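Local coordinates for protein Exo-poly-alpha-D-galacturonosidase (Thermotoga maritima, PDB 3JUR) that probably hydrolyses polygalacturonan as an exo-acting polygalacturonase of glycoside hydrolase family 28, built as a beta-helix, at residues D[357-371]-D[391-403]. Residues are numbered along the deposited sequence; the frame is centred on the assembly and turned at random.
Sequences RINLRYDNEEGEYLP and RIEGLENDYVKDI
With CG anti to the backbone N in both R357 and R391 (chi1 179° and -173°), the two chains run side by side from the one face where the parallel register puts them. R391 stays extended and R357 bends at chi2, and their guanidinium groups lie flat on each other, centres 3.9 Å apart. E354 forms a salt bridge with R391 NH1. E393 OE2 takes a bond from R391 NE, 3.1 Å away, and a water probably bridges this oxygen to R357 NH1. Strands 357-359 and 391-393 run parallel, as successive coils of the beta-helix. I358 N bonds to R391 O, E393 N to I358 O and L360 N to E393 O. On the inner face, I358 lies alongside I392 and its CD1 meets I403 CD1 tip to tip at 3.7 Å. L360 CD1 packs on V400 CG2. Beyond the strands, R361 bends at chi3 (-147°) and lays its guanidinium over E393 CB. Its NE and NH2 grip G394 O side-on, in the guanidinium plane, NH2 at 2.8 Å. NH1 and E393 OE1, 3.5 Å apart, attract by charge alone, while E420 pairs with NH2. A leucine in place of R361 would probably leave G394 O without these two donors and E420 without its mate. Farther on, L370 CD2 touches L395 CD1 and N397 OD1. D398 OD2 lies only 2.5 Å from P371 O, consistent with a protonated acid. The stacked arginines are probably tolerable because E354 and E393 offset their charge, so one face of these strands carries ionic links while the opposite face is apolar and turned inward.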
loop_
_atom_site.group_PDB
_atom_site.type_symbol
_atom_site.label_atom_id
_atom_site.label_comp_id
_atom_site.label_asym_id
_atom_site.label_seq_id
_atom_site.Cartn_x
_atom_site.Cartn_y
_atom_site.Cartn_z
ATOM N N ARG D 357 -10.976 16.863 -11.891
ATOM C CA ARG D 357 -10.594 17.441 -13.162
ATOM C C ARG D 357 -10.470 18.954 -13.060
ATOM O O ARG D 357 -11.417 19.634 -12.667
ATOM C CB ARG D 357 -11.624 17.087 -14.249
ATOM C CG ARG D 357 -11.307 17.682 -15.624
ATOM C CD ARG D 357 -10.275 16.838 -16.328
ATOM N NE ARG D 357 -9.816 17.387 -17.605
ATOM C CZ ARG D 357 -10.427 17.233 -18.777
ATOM N NH1 ARG D 357 -9.893 17.769 -19.866
ATOM N NH2 ARG D 357 -11.568 16.564 -18.874
ATOM N N ILE D 358 -9.304 19.476 -13.419
ATOM C CA ILE D 358 -9.133 20.922 -13.565
ATOM C C ILE D 358 -8.548 21.182 -14.941
ATOM O O ILE D 358 -7.465 20.683 -15.273
ATOM C CB ILE D 358 -8.254 21.547 -12.456
ATOM C CG1 ILE D 358 -8.807 21.185 -11.072
ATOM C CG2 ILE D 358 -8.172 23.083 -12.630
ATOM C CD1 ILE D 358 -7.972 21.703 -9.910
ATOM N N ASN D 359 -9.291 21.932 -15.749
ATOM C CA ASN D 359 -8.952 22.135 -17.158
ATOM C C ASN D 359 -8.992 23.613 -17.546
ATOM O O ASN D 359 -10.049 24.266 -17.441
ATOM C CB ASN D 359 -9.909 21.323 -18.041
ATOM C CG ASN D 359 -9.545 21.381 -19.517
ATOM O OD1 ASN D 359 -8.443 21.800 -19.890
ATOM N ND2 ASN D 359 -10.477 20.960 -20.368
ATOM N N LEU D 360 -7.845 24.140 -17.982
ATOM C CA LEU D 360 -7.781 25.536 -18.418
ATOM C C LEU D 360 -7.746 25.658 -19.940
ATOM O O LEU D 360 -7.415 26.719 -20.472
ATOM C CB LEU D 360 -6.602 26.280 -17.777
ATOM C CG LEU D 360 -6.797 26.886 -16.386
ATOM C CD1 LEU D 360 -7.014 25.821 -15.308
ATOM C CD2 LEU D 360 -5.608 27.782 -16.040
ATOM N N ARG D 361 -8.109 24.573 -20.624
ATOM C CA ARG D 361 -8.143 24.530 -22.089
ATOM C C ARG D 361 -9.530 24.161 -22.618
ATOM O O ARG D 361 -9.647 23.520 -23.661
ATOM C CB ARG D 361 -7.124 23.525 -22.624
ATOM C CG ARG D 361 -5.686 23.883 -22.352
ATOM C CD ARG D 361 -4.843 22.636 -22.369
ATOM N NE ARG D 361 -3.730 22.739 -21.431
ATOM C CZ ARG D 361 -2.822 21.788 -21.229
ATOM N NH1 ARG D 361 -2.891 20.642 -21.901
ATOM N NH2 ARG D 361 -1.842 21.989 -20.354
ATOM N N TYR D 362 -10.566 24.569 -21.896
ATOM C CA TYR D 362 -11.946 24.259 -22.252
ATOM C C TYR D 362 -12.316 24.680 -23.680
ATOM O O TYR D 362 -12.069 25.825 -24.075
ATOM C CB TYR D 362 -12.898 24.915 -21.257
ATOM C CG TYR D 362 -14.328 24.512 -21.464
ATOM C CD1 TYR D 362 -14.778 23.253 -21.061
ATOM C CD2 TYR D 362 -15.233 25.377 -22.077
ATOM C CE1 TYR D 362 -16.087 22.867 -21.259
ATOM C CE2 TYR D 362 -16.555 24.999 -22.271
ATOM C CZ TYR D 362 -16.971 23.745 -21.853
ATOM O OH TYR D 362 -18.273 23.359 -22.036
ATOM N N ASP D 363 -12.914 23.748 -24.426
ATOM C CA ASP D 363 -13.283 23.918 -25.857
ATOM C C ASP D 363 -12.100 24.230 -26.788
ATOM O O ASP D 363 -12.302 24.603 -27.946
ATOM C CB ASP D 363 -14.390 24.976 -26.055
ATOM C CG ASP D 363 -15.794 24.454 -25.736
ATOM O OD1 ASP D 363 -15.955 23.260 -25.417
ATOM O OD2 ASP D 363 -16.751 25.253 -25.809
ATOM N N ASN D 364 -10.877 24.064 -26.285
ATOM C CA ASN D 364 -9.647 24.387 -27.031
ATOM C C ASN D 364 -9.647 25.804 -27.614
ATOM O O ASN D 364 -9.183 26.029 -28.729
ATOM C CB ASN D 364 -9.363 23.345 -28.124
ATOM C CG ASN D 364 -9.057 21.977 -27.551
ATOM O OD1 ASN D 364 -7.891 21.608 -27.376
ATOM N ND2 ASN D 364 -10.102 21.220 -27.235
ATOM N N GLU D 365 -10.169 26.746 -26.836
ATOM C CA GLU D 365 -10.302 28.129 -27.256
ATOM C C GLU D 365 -9.386 29.017 -26.440
ATOM O O GLU D 365 -9.228 28.812 -25.231
ATOM C CB GLU D 365 -11.746 28.595 -27.106
ATOM C CG GLU D 365 -12.679 28.003 -28.142
ATOM C CD GLU D 365 -14.110 28.470 -27.984
ATOM O OE1 GLU D 365 -14.878 28.341 -28.961
ATOM O OE2 GLU D 365 -14.466 28.964 -26.888
ATOM N N GLU D 366 -8.801 30.007 -27.110
ATOM C CA GLU D 366 -7.797 30.881 -26.510
ATOM C C GLU D 366 -8.103 32.360 -26.710
ATOM O O GLU D 366 -8.792 32.739 -27.657
ATOM C CB GLU D 366 -6.414 30.572 -27.084
ATOM C CG GLU D 366 -5.854 29.213 -26.684
ATOM C CD GLU D 366 -4.381 29.080 -27.016
ATOM O OE1 GLU D 366 -4.012 29.295 -28.191
ATOM O OE2 GLU D 366 -3.594 28.760 -26.101
ATOM N N GLY D 367 -7.575 33.185 -25.813
ATOM C CA GLY D 367 -7.742 34.634 -25.888
ATOM C C GLY D 367 -6.748 35.370 -25.010
ATOM O O GLY D 367 -5.682 34.841 -24.682
ATOM N N GLU D 368 -7.117 36.582 -24.610
ATOM C CA GLU D 368 -6.213 37.483 -23.894
ATOM C C GLU D 368 -6.539 37.626 -22.411
ATOM O O GLU D 368 -6.003 38.513 -21.743
ATOM C CB GLU D 368 -6.220 38.868 -24.556
ATOM C CG GLU D 368 -5.234 39.024 -25.708
ATOM C CD GLU D 368 -5.681 38.342 -26.996
ATOM O OE1 GLU D 368 -6.846 37.881 -27.075
ATOM O OE2 GLU D 368 -4.860 38.277 -27.939
ATOM N N TYR D 369 -7.409 36.758 -21.901
ATOM C CA TYR D 369 -7.889 36.869 -20.520
ATOM C C TYR D 369 -7.614 35.605 -19.709
ATOM O O TYR D 369 -8.469 34.726 -19.587
ATOM C CB TYR D 369 -9.372 37.256 -20.499
ATOM C CG TYR D 369 -9.683 38.479 -21.337
ATOM C CD1 TYR D 369 -9.581 39.764 -20.804
ATOM C CD2 TYR D 369 -10.061 38.351 -22.677
ATOM C CE1 TYR D 369 -9.853 40.899 -21.590
ATOM C CE2 TYR D 369 -10.335 39.464 -23.460
ATOM C CZ TYR D 369 -10.230 40.733 -22.915
ATOM O OH TYR D 369 -10.507 41.825 -23.704
ATOM N N LEU D 370 -6.402 35.530 -19.157
ATOM C CA LEU D 370 -5.939 34.359 -18.417
ATOM C C LEU D 370 -6.692 34.216 -17.088
ATOM O O LEU D 370 -6.714 35.147 -16.287
ATOM C CB LEU D 370 -4.418 34.419 -18.192
ATOM C CG LEU D 370 -3.492 34.390 -19.420
ATOM C CD1 LEU D 370 -2.099 34.928 -19.088
ATOM C CD2 LEU D 370 -3.406 32.993 -20.045
ATOM N N PRO D 371 -7.337 33.057 -16.867
ATOM C CA PRO D 371 -8.111 32.853 -15.637
ATOM C C PRO D 371 -7.229 32.539 -14.429
ATOM O O PRO D 371 -6.218 31.842 -14.554
ATOM C CB PRO D 371 -9.005 31.658 -15.975
ATOM C CG PRO D 371 -8.285 30.924 -17.042
ATOM C CD PRO D 371 -7.441 31.908 -17.790
ATOM N N ARG D 391 -6.567 14.789 -12.793
ATOM C CA ARG D 391 -6.147 15.335 -14.071
ATOM C C ARG D 391 -6.208 16.861 -13.991
ATOM O O ARG D 391 -7.295 17.445 -13.926
ATOM C CB ARG D 391 -7.048 14.801 -15.184
ATOM C CG ARG D 391 -6.607 15.166 -16.598
ATOM C CD ARG D 391 -7.613 14.647 -17.613
ATOM N NE ARG D 391 -7.236 14.993 -18.976
ATOM C CZ ARG D 391 -7.891 14.608 -20.071
ATOM N NH1 ARG D 391 -8.991 13.863 -19.990
ATOM N NH2 ARG D 391 -7.440 14.983 -21.261
ATOM N N ILE D 392 -5.034 17.499 -13.952
ATOM C CA ILE D 392 -4.947 18.952 -13.754
ATOM C C ILE D 392 -4.101 19.568 -14.857
ATOM O O ILE D 392 -2.920 19.254 -14.994
ATOM C CB ILE D 392 -4.387 19.327 -12.344
ATOM C CG1 ILE D 392 -5.348 18.853 -11.251
ATOM C CG2 ILE D 392 -4.127 20.858 -12.235
ATOM C CD1 ILE D 392 -4.751 18.842 -9.844
ATOM N N GLU D 393 -4.724 20.419 -15.664
ATOM C CA GLU D 393 -4.029 21.027 -16.794
ATOM C C GLU D 393 -4.176 22.549 -16.835
ATOM O O GLU D 393 -5.264 23.092 -17.103
ATOM C CB GLU D 393 -4.464 20.364 -18.108
ATOM C CG GLU D 393 -3.998 18.911 -18.193
ATOM C CD GLU D 393 -4.699 18.091 -19.267
ATOM O OE1 GLU D 393 -4.021 17.733 -20.260
ATOM O OE2 GLU D 393 -5.906 17.794 -19.123
ATOM N N GLY D 394 -3.073 23.221 -16.536
ATOM C CA GLY D 394 -2.988 24.677 -16.624
ATOM C C GLY D 394 -2.383 25.122 -17.946
ATOM O O GLY D 394 -2.352 24.365 -18.917
ATOM N N LEU D 395 -1.906 26.359 -17.982
ATOM C CA LEU D 395 -1.236 26.900 -19.172
ATOM C C LEU D 395 0.199 27.293 -18.837
ATOM O O LEU D 395 0.505 27.579 -17.684
ATOM C CB LEU D 395 -2.021 28.095 -19.736
ATOM C CG LEU D 395 -3.529 27.878 -19.940
ATOM C CD1 LEU D 395 -4.273 29.206 -20.081
ATOM C CD2 LEU D 395 -3.801 26.958 -21.130
ATOM N N GLU D 396 1.070 27.289 -19.844
ATOM C CA GLU D 396 2.481 27.661 -19.686
ATOM C C GLU D 396 2.682 29.028 -18.995
ATOM O O GLU D 396 3.571 29.184 -18.153
ATOM C CB GLU D 396 3.193 27.611 -21.052
ATOM C CG GLU D 396 4.636 28.084 -21.036
ATOM C CD GLU D 396 5.510 27.439 -22.113
ATOM O OE1 GLU D 396 4.970 26.877 -23.104
ATOM O OE2 GLU D 396 6.753 27.501 -21.961
ATOM N N ASN D 397 1.845 30.000 -19.345
ATOM C CA ASN D 397 1.846 31.316 -18.703
ATOM C C ASN D 397 0.757 31.498 -17.618
ATOM O O ASN D 397 0.440 32.625 -17.231
ATOM C CB ASN D 397 1.708 32.406 -19.778
ATOM C CG ASN D 397 0.437 32.259 -20.608
ATOM O OD1 ASN D 397 -0.330 31.295 -20.453
ATOM N ND2 ASN D 397 0.209 33.214 -21.494
ATOM N N ASP D 398 0.190 30.396 -17.133
ATOM C CA ASP D 398 -0.894 30.447 -16.151
ATOM C C ASP D 398 -1.046 29.079 -15.470
ATOM O O ASP D 398 -1.933 28.298 -15.805
ATOM C CB ASP D 398 -2.205 30.890 -16.831
ATOM C CG ASP D 398 -3.327 31.180 -15.848
ATOM O OD1 ASP D 398 -3.086 31.266 -14.620
ATOM O OD2 ASP D 398 -4.476 31.324 -16.316
ATOM N N TYR D 399 -0.152 28.788 -14.533
ATOM C CA TYR D 399 -0.216 27.554 -13.762
ATOM C C TYR D 399 -1.477 27.488 -12.907
ATOM O O TYR D 399 -1.926 28.510 -12.387
ATOM C CB TYR D 399 0.990 27.458 -12.828
ATOM C CG TYR D 399 2.216 26.763 -13.393
ATOM C CD1 TYR D 399 2.749 27.121 -14.635
ATOM C CD2 TYR D 399 2.871 25.782 -12.658
ATOM C CE1 TYR D 399 3.896 26.494 -15.137
ATOM C CE2 TYR D 399 4.019 25.151 -13.154
ATOM C CZ TYR D 399 4.517 25.512 -14.387
ATOM O OH TYR D 399 5.636 24.885 -14.871
ATOM N N VAL D 400 -2.030 26.282 -12.764
ATOM C CA VAL D 400 -2.974 25.969 -11.692
ATOM C C VAL D 400 -2.175 25.959 -10.370
ATOM O O VAL D 400 -1.132 25.295 -10.264
ATOM C CB VAL D 400 -3.666 24.607 -11.938
ATOM C CG1 VAL D 400 -4.675 24.286 -10.838
ATOM C CG2 VAL D 400 -4.390 24.608 -13.273
ATOM N N LYS D 401 -2.636 26.726 -9.384
ATOM C CA LYS D 401 -1.865 26.924 -8.156
ATOM C C LYS D 401 -2.602 26.437 -6.922
ATOM O O LYS D 401 -3.841 26.473 -6.868
ATOM C CB LYS D 401 -1.506 28.405 -7.971
ATOM C CG LYS D 401 -0.577 28.977 -9.037
ATOM C CD LYS D 401 -0.709 30.497 -9.092
ATOM C CE LYS D 401 0.184 31.137 -10.167
ATOM N NZ LYS D 401 -0.380 31.014 -11.549
ATOM N N ASP D 402 -1.828 25.996 -5.927
ATOM C CA ASP D 402 -2.347 25.716 -4.581
ATOM C C ASP D 402 -3.521 24.726 -4.572
ATOM O O ASP D 402 -4.596 25.003 -4.033
ATOM C CB ASP D 402 -2.726 27.039 -3.882
ATOM C CG ASP D 402 -2.970 26.873 -2.387
ATOM O OD1 ASP D 402 -2.284 26.043 -1.738
ATOM O OD2 ASP D 402 -3.853 27.589 -1.857
ATOM N N ILE D 403 -3.307 23.565 -5.181
ATOM C CA ILE D 403 -4.274 22.486 -5.121
ATOM C C ILE D 403 -3.800 21.515 -4.052
ATOM O O ILE D 403 -2.661 21.030 -4.109
ATOM C CB ILE D 403 -4.445 21.739 -6.483
ATOM C CG1 ILE D 403 -4.629 22.720 -7.651
ATOM C CG2 ILE D 403 -5.599 20.733 -6.402
ATOM C CD1 ILE D 403 -5.852 23.666 -7.551
HETATM O O HOH W 1 -7.658 18.704 -17.535
HETATM O O HOH W 2 -7.432 19.428 -20.571
#